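Local coordinates for protein catechol 2,3-dioxygenase (Pseudomonas sp. KL28, PDB 3HPY) that probably catalyses the iron-dependent extradiol ring cleavage of catechol by dioxygen, yielding 2-hydroxy-6-oxohexa-2,4-dienoate, and works as a homotetramer, at residues 9-14 and 122-127; 36-39 and 43-46; 87-92 and 170-175. All blocks are in the same frame, centred on the assembly; numbering follows the deposited sequence.

Contact 1 (9-14 and 122-127); sequences PGHAQV and AEKTCV
The imidazole of H11 is met at its edge by the ammonium group of K124, while the ring of Y121 meets it with the two planes about 10° apart. K124 NZ donates to H11 ND1 at 3.0 Å, coming in 16° out of the imidazole plane. H11 CG sits between the backbone N and the carbonyl carbon (chi1 60°), which sets the imidazole on the K124 side, and the rotation about chi2 then brings ND1 to the arriving NZ; H11 CB lies 3.6 Å from K124 NZ. On the far side of the ring, NE2 bonds E119 OE1, so both nitrogens have a partner, the NE2 one weak. With ND1 accepting, the proton is probably on NE2, and the neighbouring carboxylate would favour that form.

K124 bridges a wide gap, for its CA remains 9.2 Å from that of G10. Its chain runs out straight and then bends once, at chi3, to bring NZ inside. There the buried ammonium group also bonds the carbonyl oxygen of S54 and, weakly, the hydroxyl of Y121. G10 O is a looser neighbour, 3.7 Å from K124 NZ. In this way the loop after strand 117-121 is tied back to strand 9-16, the opening strand of a vicinal-oxygen-chelate βαβββ module, where G10 and H11 both face G70 in a classic beta bulge.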
loop_
_atom_site.group_PDB
_atom_site.type_symbol
_atom_site.label_atom_id
_atom_site.label_comp_id
_atom_site.label_asym_id
_atom_site.label_seq_id
_atom_site.Cartn_x
_atom_site.Cartn_y
_atom_site.Cartn_z
ATOM N N PRO C 9 6.311 15.382 21.503
ATOM C CA PRO C 9 7.003 16.582 21.023
ATOM C C PRO C 9 5.874 17.589 20.812
ATOM O O PRO C 9 4.862 17.248 20.187
ATOM C CB PRO C 9 7.596 16.132 19.697
ATOM C CG PRO C 9 7.900 14.687 19.928
ATOM C CD PRO C 9 6.748 14.179 20.769
ATOM N N GLY C 10 6.024 18.808 21.332
ATOM C CA GLY C 10 4.972 19.803 21.189
ATOM C C GLY C 10 5.163 20.794 20.054
ATOM O O GLY C 10 4.202 21.160 19.380
ATOM N N HIS C 11 6.398 21.231 19.832
ATOM C CA HIS C 11 6.654 22.187 18.770
ATOM C C HIS C 11 8.137 22.367 18.456
ATOM O O HIS C 11 9.003 22.097 19.293
ATOM C CB HIS C 11 6.020 23.538 19.144
ATOM C CG HIS C 11 6.545 24.129 20.417
ATOM N ND1 HIS C 11 5.763 24.888 21.264
ATOM C CD2 HIS C 11 7.780 24.104 20.972
ATOM C CE1 HIS C 11 6.495 25.302 22.283
ATOM N NE2 HIS C 11 7.722 24.840 22.130
ATOM N N ALA C 12 8.426 22.812 17.237
ATOM C CA ALA C 12 9.801 23.058 16.825
ATOM C C ALA C 12 9.914 24.480 16.277
ATOM O O ALA C 12 9.260 24.816 15.294
ATOM C CB ALA C 12 10.217 22.057 15.756
ATOM N N GLN C 13 10.721 25.324 16.914
ATOM C CA GLN C 13 10.889 26.685 16.412
ATOM C C GLN C 13 12.104 26.688 15.496
ATOM O O GLN C 13 13.239 26.549 15.955
ATOM C CB GLN C 13 11.098 27.684 17.555
ATOM C CG GLN C 13 11.347 29.117 17.071
ATOM C CD GLN C 13 10.087 29.962 17.023
ATOM O OE1 GLN C 13 9.681 30.553 18.026
ATOM N NE2 GLN C 13 9.454 30.016 15.854
ATOM N N VAL C 14 11.846 26.837 14.199
ATOM C CA VAL C 14 12.891 26.829 13.180
ATOM C C VAL C 14 12.929 28.167 12.442
ATOM O O VAL C 14 11.895 28.796 12.205
ATOM C CB VAL C 14 12.646 25.679 12.158
ATOM C CG1 VAL C 14 13.691 25.719 11.047
ATOM C CG2 VAL C 14 12.701 24.337 12.867
ATOM N N ALA C 122 2.672 22.838 29.498
ATOM C CA ALA C 122 1.481 22.040 29.762
ATOM C C ALA C 122 0.255 22.640 29.105
ATOM O O ALA C 122 -0.792 21.996 29.021
ATOM C CB ALA C 122 1.255 21.925 31.263
ATOM N N GLU C 123 0.376 23.870 28.626
ATOM C CA GLU C 123 -0.769 24.522 28.020
ATOM C C GLU C 123 -0.572 25.015 26.596
ATOM O O GLU C 123 0.483 25.535 26.226
ATOM C CB GLU C 123 -1.239 25.676 28.912
ATOM C CG GLU C 123 -1.762 25.237 30.276
ATOM C CD GLU C 123 -2.166 26.416 31.152
ATOM O OE1 GLU C 123 -3.023 27.214 30.713
ATOM O OE2 GLU C 123 -1.627 26.542 32.276
ATOM N N LYS C 124 -1.621 24.829 25.803
ATOM C CA LYS C 124 -1.654 25.242 24.410
ATOM C C LYS C 124 -3.066 24.986 23.912
ATOM O O LYS C 124 -3.564 23.858 23.955
ATOM C CB LYS C 124 -0.644 24.451 23.580
ATOM C CG LYS C 124 -0.667 24.814 22.100
ATOM C CD LYS C 124 0.481 24.167 21.327
ATOM C CE LYS C 124 1.806 24.891 21.545
ATOM N NZ LYS C 124 2.869 24.343 20.651
ATOM N N THR C 125 -3.709 26.046 23.447
ATOM C CA THR C 125 -5.077 25.974 22.962
ATOM C C THR C 125 -5.351 24.830 21.992
ATOM O O THR C 125 -4.578 24.583 21.068
ATOM C CB THR C 125 -5.476 27.301 22.287
ATOM O OG1 THR C 125 -5.282 28.378 23.210
ATOM C CG2 THR C 125 -6.933 27.268 21.855
ATOM N N CYS C 126 -6.462 24.136 22.226
ATOM C CA CYS C 126 -6.903 23.030 21.386
ATOM C C CYS C 126 -7.832 23.586 20.320
ATOM O O CYS C 126 -8.922 24.068 20.641
ATOM C CB CYS C 126 -7.658 21.989 22.221
ATOM S SG CYS C 126 -8.562 20.748 21.233
ATOM N N VAL C 127 -7.407 23.518 19.060
ATOM C CA VAL C 127 -8.207 24.035 17.949
ATOM C C VAL C 127 -8.949 22.923 17.212
ATOM O O VAL C 127 -9.882 23.195 16.449
ATOM C CB VAL C 127 -7.323 24.790 16.925
ATOM C CG1 VAL C 127 -8.196 25.606 15.966
ATOM C CG2 VAL C 127 -6.346 25.697 17.656
#

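Contact 2 (36-39 and 43-46)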
loop_
_atom_site.group_PDB
_atom_site.type_symbol
_atom_site.label_atom_id
_atom_site.label_comp_id
_atom_site.label_asym_id
_atom_site.label_seq_id
_atom_site.Cartn_x
_atom_site.Cartn_y
_atom_site.Cartn_z
ATOM N N GLY C 36 -1.650 31.018 12.870
ATOM C CA GLY C 36 -1.528 32.331 13.462
ATOM C C GLY C 36 -0.173 32.946 13.187
ATOM O O GLY C 36 0.800 32.246 12.907
ATOM N N ARG C 37 -0.114 34.270 13.262
ATOM C CA ARG C 37 1.123 35.004 13.043
ATOM C C ARG C 37 1.142 36.117 14.084
ATOM O O ARG C 37 0.297 37.012 14.050
ATOM C CB ARG C 37 1.134 35.589 11.626
ATOM C CG ARG C 37 0.782 34.566 10.549
ATOM C CD ARG C 37 0.617 35.199 9.178
ATOM N NE ARG C 37 1.895 35.566 8.580
ATOM C CZ ARG C 37 2.032 36.045 7.348
ATOM N NH1 ARG C 37 0.966 36.216 6.579
ATOM N NH2 ARG C 37 3.237 36.351 6.882
ATOM N N ASP C 38 2.091 36.052 15.017
ATOM C CA ASP C 38 2.173 37.062 16.069
ATOM C C ASP C 38 2.810 38.376 15.621
ATOM O O ASP C 38 3.027 38.612 14.429
ATOM C CB ASP C 38 2.920 36.517 17.301
ATOM C CG ASP C 38 4.357 36.123 17.002
ATOM O OD1 ASP C 38 5.008 36.772 16.154
ATOM O OD2 ASP C 38 4.850 35.167 17.635
ATOM N N ASP C 39 3.108 39.228 16.596
ATOM C CA ASP C 39 3.704 40.533 16.343
ATOM C C ASP C 39 5.215 40.494 16.110
ATOM O O ASP C 39 5.800 41.485 15.671
ATOM C CB ASP C 39 3.383 41.472 17.508
ATOM C CG ASP C 39 3.594 40.816 18.862
ATOM O OD1 ASP C 39 2.799 39.916 19.224
ATOM O OD2 ASP C 39 4.558 41.192 19.565
ATOM N N VAL C 43 5.223 32.800 12.221
ATOM C CA VAL C 43 3.988 32.196 11.733
ATOM C C VAL C 43 3.911 30.756 12.238
ATOM O O VAL C 43 4.870 29.990 12.114
ATOM C CB VAL C 43 3.909 32.249 10.189
ATOM C CG1 VAL C 43 5.140 31.649 9.590
ATOM C CG2 VAL C 43 2.673 31.526 9.703
ATOM N N TYR C 44 2.768 30.410 12.824
ATOM C CA TYR C 44 2.560 29.087 13.402
ATOM C C TYR C 44 1.828 28.113 12.481
ATOM O O TYR C 44 0.894 28.485 11.761
ATOM C CB TYR C 44 1.784 29.203 14.722
ATOM C CG TYR C 44 2.376 30.151 15.757
ATOM C CD1 TYR C 44 2.435 31.528 15.523
ATOM C CD2 TYR C 44 2.842 29.675 16.986
ATOM C CE1 TYR C 44 2.937 32.404 16.482
ATOM C CE2 TYR C 44 3.349 30.547 17.958
ATOM C CZ TYR C 44 3.392 31.908 17.698
ATOM O OH TYR C 44 3.886 32.773 18.650
ATOM N N PHE C 45 2.257 26.855 12.541
ATOM C CA PHE C 45 1.683 25.776 11.743
ATOM C C PHE C 45 1.420 24.562 12.621
ATOM O O PHE C 45 1.955 24.456 13.725
ATOM C CB PHE C 45 2.650 25.327 10.647
ATOM C CG PHE C 45 2.948 26.368 9.610
ATOM C CD1 PHE C 45 4.065 27.193 9.729
ATOM C CD2 PHE C 45 2.155 26.472 8.471
ATOM C CE1 PHE C 45 4.391 28.096 8.723
ATOM C CE2 PHE C 45 2.472 27.373 7.462
ATOM C CZ PHE C 45 3.593 28.185 7.587
ATOM N N LYS C 46 0.605 23.645 12.107
ATOM C CA LYS C 46 0.289 22.391 12.787
ATOM C C LYS C 46 -0.101 21.354 11.730
ATOM O O LYS C 46 -0.443 21.710 10.599
ATOM C CB LYS C 46 -0.870 22.574 13.766
ATOM C CG LYS C 46 -2.237 22.726 13.099
ATOM C CD LYS C 46 -3.324 22.833 14.148
ATOM C CE LYS C 46 -3.700 21.458 14.694
ATOM N NZ LYS C 46 -4.535 20.718 13.689
#
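Y44 and G36 meet across a short beta hairpin of strands 33-37 and 43-46, at one margin of the large sheet of the N-terminal half, and the tyrosine side chain traces the join from strand to turn. Its CB starts 3.7 Å from G36 O. With CG anti to the carbonyl carbon (chi1 -54°), the ring swings along the partner strand, and Y44 CD1 comes to 3.2 Å from G36 O, which lies at the ring edge and in its plane. One atom further, Y44 CE1 is 3.6 Å from D38 OD2. The hydroxyl completes the path: Y44 OH donates to D38 OD2 at 2.8 Å, reaching the oxygen on its anti side and somewhat out of the carboxylate plane. Ring and carboxylate stand nearly perpendicular, 87° apart. The same hydroxyl bonds L102 N, so the strand is linked to a loop beyond the hairpin as well.

D38 serves the turn with its other oxygen, OD1, which takes the backbone N-H groups of Q40 and R42; OD1 is thus held by the turn and OD2 by the tyrosine. On the face of the sheet away from Y44, R37 and V43 form a non-hydrogen-bonded pair whose side chains run side by side, with R37 CG 3.7 Å from V43 CG2, next to I23 of helix 19-29. G36 O is also approached by V43 CA, and it accepts Y44 N at 2.7 Å in an almost perfectly straight bond, 178° at the hydrogen.

Contact 3 (87-92 and 170-175)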
loop_
_atom_site.group_PDB
_atom_site.type_symbol
_atom_site.label_atom_id
_atom_site.label_comp_id
_atom_site.label_asym_id
_atom_site.label_seq_id
_atom_site.Cartn_x
_atom_site.Cartn_y
_atom_site.Cartn_z
ATOM N N GLN C 87 16.165 21.419 38.144
ATOM C CA GLN C 87 17.033 22.251 38.966
ATOM C C GLN C 87 17.759 21.406 40.005
ATOM O O GLN C 87 18.941 21.614 40.252
ATOM C CB GLN C 87 16.231 23.351 39.653
ATOM C CG GLN C 87 15.414 24.187 38.708
ATOM C CD GLN C 87 14.783 25.353 39.410
ATOM O OE1 GLN C 87 13.623 25.685 39.170
ATOM N NE2 GLN C 87 15.547 25.996 40.284
ATOM N N ALA C 88 17.059 20.448 40.606
ATOM C CA ALA C 88 17.682 19.583 41.609
ATOM C C ALA C 88 18.836 18.823 40.964
ATOM O O ALA C 88 19.838 18.521 41.616
ATOM C CB ALA C 88 16.653 18.595 42.178
ATOM N N TYR C 89 18.677 18.523 39.675
ATOM C CA TYR C 89 19.674 17.795 38.893
ATOM C C TYR C 89 20.883 18.686 38.656
ATOM O O TYR C 89 21.990 18.198 38.437
ATOM C CB TYR C 89 19.090 17.377 37.535
ATOM C CG TYR C 89 19.932 16.355 36.789
ATOM C CD1 TYR C 89 19.971 15.025 37.201
ATOM C CD2 TYR C 89 20.708 16.725 35.685
ATOM C CE1 TYR C 89 20.763 14.082 36.541
ATOM C CE2 TYR C 89 21.504 15.794 35.016
ATOM C CZ TYR C 89 21.529 14.476 35.448
ATOM O OH TYR C 89 22.321 13.559 34.793
ATOM N N GLY C 90 20.659 19.995 38.683
ATOM C CA GLY C 90 21.753 20.928 38.475
ATOM C C GLY C 90 21.633 21.799 37.234
ATOM O O GLY C 90 22.514 22.617 36.958
ATOM N N LEU C 91 20.549 21.631 36.483
ATOM C CA LEU C 91 20.341 22.411 35.274
ATOM C C LEU C 91 19.656 23.726 35.602
ATOM O O LEU C 91 18.792 23.791 36.481
ATOM C CB LEU C 91 19.489 21.627 34.265
ATOM C CG LEU C 91 20.107 20.352 33.677
ATOM C CD1 LEU C 91 19.056 19.578 32.902
ATOM C CD2 LEU C 91 21.278 20.709 32.780
ATOM N N THR C 92 20.051 24.784 34.905
ATOM C CA THR C 92 19.442 26.084 35.126
ATOM C C THR C 92 18.239 26.182 34.199
ATOM O O THR C 92 18.343 25.884 33.007
ATOM C CB THR C 92 20.421 27.214 34.802
ATOM O OG1 THR C 92 21.667 26.966 35.465
ATOM C CG2 THR C 92 19.858 28.545 35.270
ATOM N N THR C 170 16.691 10.179 30.331
ATOM C CA THR C 170 16.263 8.940 30.976
ATOM C C THR C 170 16.190 8.988 32.501
ATOM O O THR C 170 15.434 8.227 33.108
ATOM C CB THR C 170 17.158 7.720 30.575
ATOM O OG1 THR C 170 18.452 7.836 31.187
ATOM C CG2 THR C 170 17.310 7.639 29.063
ATOM N N GLU C 171 16.958 9.867 33.132
ATOM C CA GLU C 171 16.915 9.941 34.584
ATOM C C GLU C 171 16.068 11.101 35.097
ATOM O O GLU C 171 15.671 11.108 36.257
ATOM C CB GLU C 171 18.327 10.022 35.155
ATOM C CG GLU C 171 19.177 8.819 34.800
ATOM C CD GLU C 171 20.434 8.704 35.643
ATOM O OE1 GLU C 171 21.131 9.725 35.839
ATOM O OE2 GLU C 171 20.730 7.581 36.101
ATOM N N VAL C 172 15.764 12.061 34.227
ATOM C CA VAL C 172 14.968 13.210 34.638
ATOM C C VAL C 172 13.636 13.392 33.895
ATOM O O VAL C 172 12.605 13.621 34.526
ATOM C CB VAL C 172 15.785 14.513 34.504
ATOM C CG1 VAL C 172 15.010 15.679 35.091
ATOM C CG2 VAL C 172 17.121 14.357 35.205
ATOM N N LEU C 173 13.660 13.292 32.568
ATOM C CA LEU C 173 12.456 13.474 31.753
ATOM C C LEU C 173 11.590 12.232 31.531
ATOM O O LEU C 173 10.605 12.279 30.789
ATOM C CB LEU C 173 12.821 14.060 30.383
ATOM C CG LEU C 173 13.321 15.511 30.323
ATOM C CD1 LEU C 173 12.470 16.375 31.245
ATOM C CD2 LEU C 173 14.767 15.590 30.734
ATOM N N GLY C 174 11.961 11.124 32.156
ATOM C CA GLY C 174 11.184 9.909 32.007
ATOM C C GLY C 174 11.282 9.256 30.639
ATOM O O GLY C 174 10.350 8.580 30.202
ATOM N N PHE C 175 12.401 9.456 29.949
ATOM C CA PHE C 175 12.585 8.832 28.646
ATOM C C PHE C 175 13.332 7.523 28.836
ATOM O O PHE C 175 13.773 7.205 29.948
ATOM C CB PHE C 175 13.379 9.738 27.710
ATOM C CG PHE C 175 12.586 10.873 27.147
ATOM C CD1 PHE C 175 12.028 11.840 27.981
ATOM C CD2 PHE C 175 12.399 10.980 25.778
ATOM C CE1 PHE C 175 11.295 12.901 27.450
ATOM C CE2 PHE C 175 11.672 12.032 25.231
ATOM C CZ PHE C 175 11.115 12.999 26.063
#
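Y89 and V172 make up the close part of this contact, a CH-pi arrangement in which one methyl rests on an aromatic face. V172 CG2 lies 3.9 Å from the centroid of the Y89 ring, 24° off the ring normal, and is shifted toward the rim, where Y89 CD1 is 3.5 Å away. The tyrosine reaches across because its CG is anti to the backbone N (chi1 -167°), directing the ring out from the helix flank toward V172. V172 also touches L86, and Y89 lies against I168, which extends the apolar patch between the two helices.

The C-terminal ends of helices 76-89 and 162-171 lie beside each other here, one from each domain of the two-domain extradiol dioxygenase fold. The first closes in a Schellman motif: G90, at positive phi, returns its N-H to Q87 O at 2.8 Å and turns the chain away.

Toward solvent the fit is slack. E171 OE1 lies at the ring edge but 4.1 Å from Y89 OH, too far for a bond, and the carboxylate is turned 82° from the ring. The hydroxyl is instead engaged by K167 NZ, one turn back along the second helix.

Contacts 1 and 2 have centres 11 Å apart and reach the same eight-stranded sheet: contact 2 joins strands 33-37 and 43-46 at its margin, while contact 1 ties central strand 9-16 to the loop following strand 117-121. The hairpin forms wholly between the two segments of contact 1, so a local turn lies inside a long-range closure of the N-terminal half. Contact 3 follows another order. Its first segment precedes 122-127 and its second comes later, in the half holding the iron ligands H154, H216 and E267, so contacts 1 and 3 interleave, with centres 21 Å apart. Contact 3, its centre 31 Å from that of contact 2, alone takes its segments from both domains.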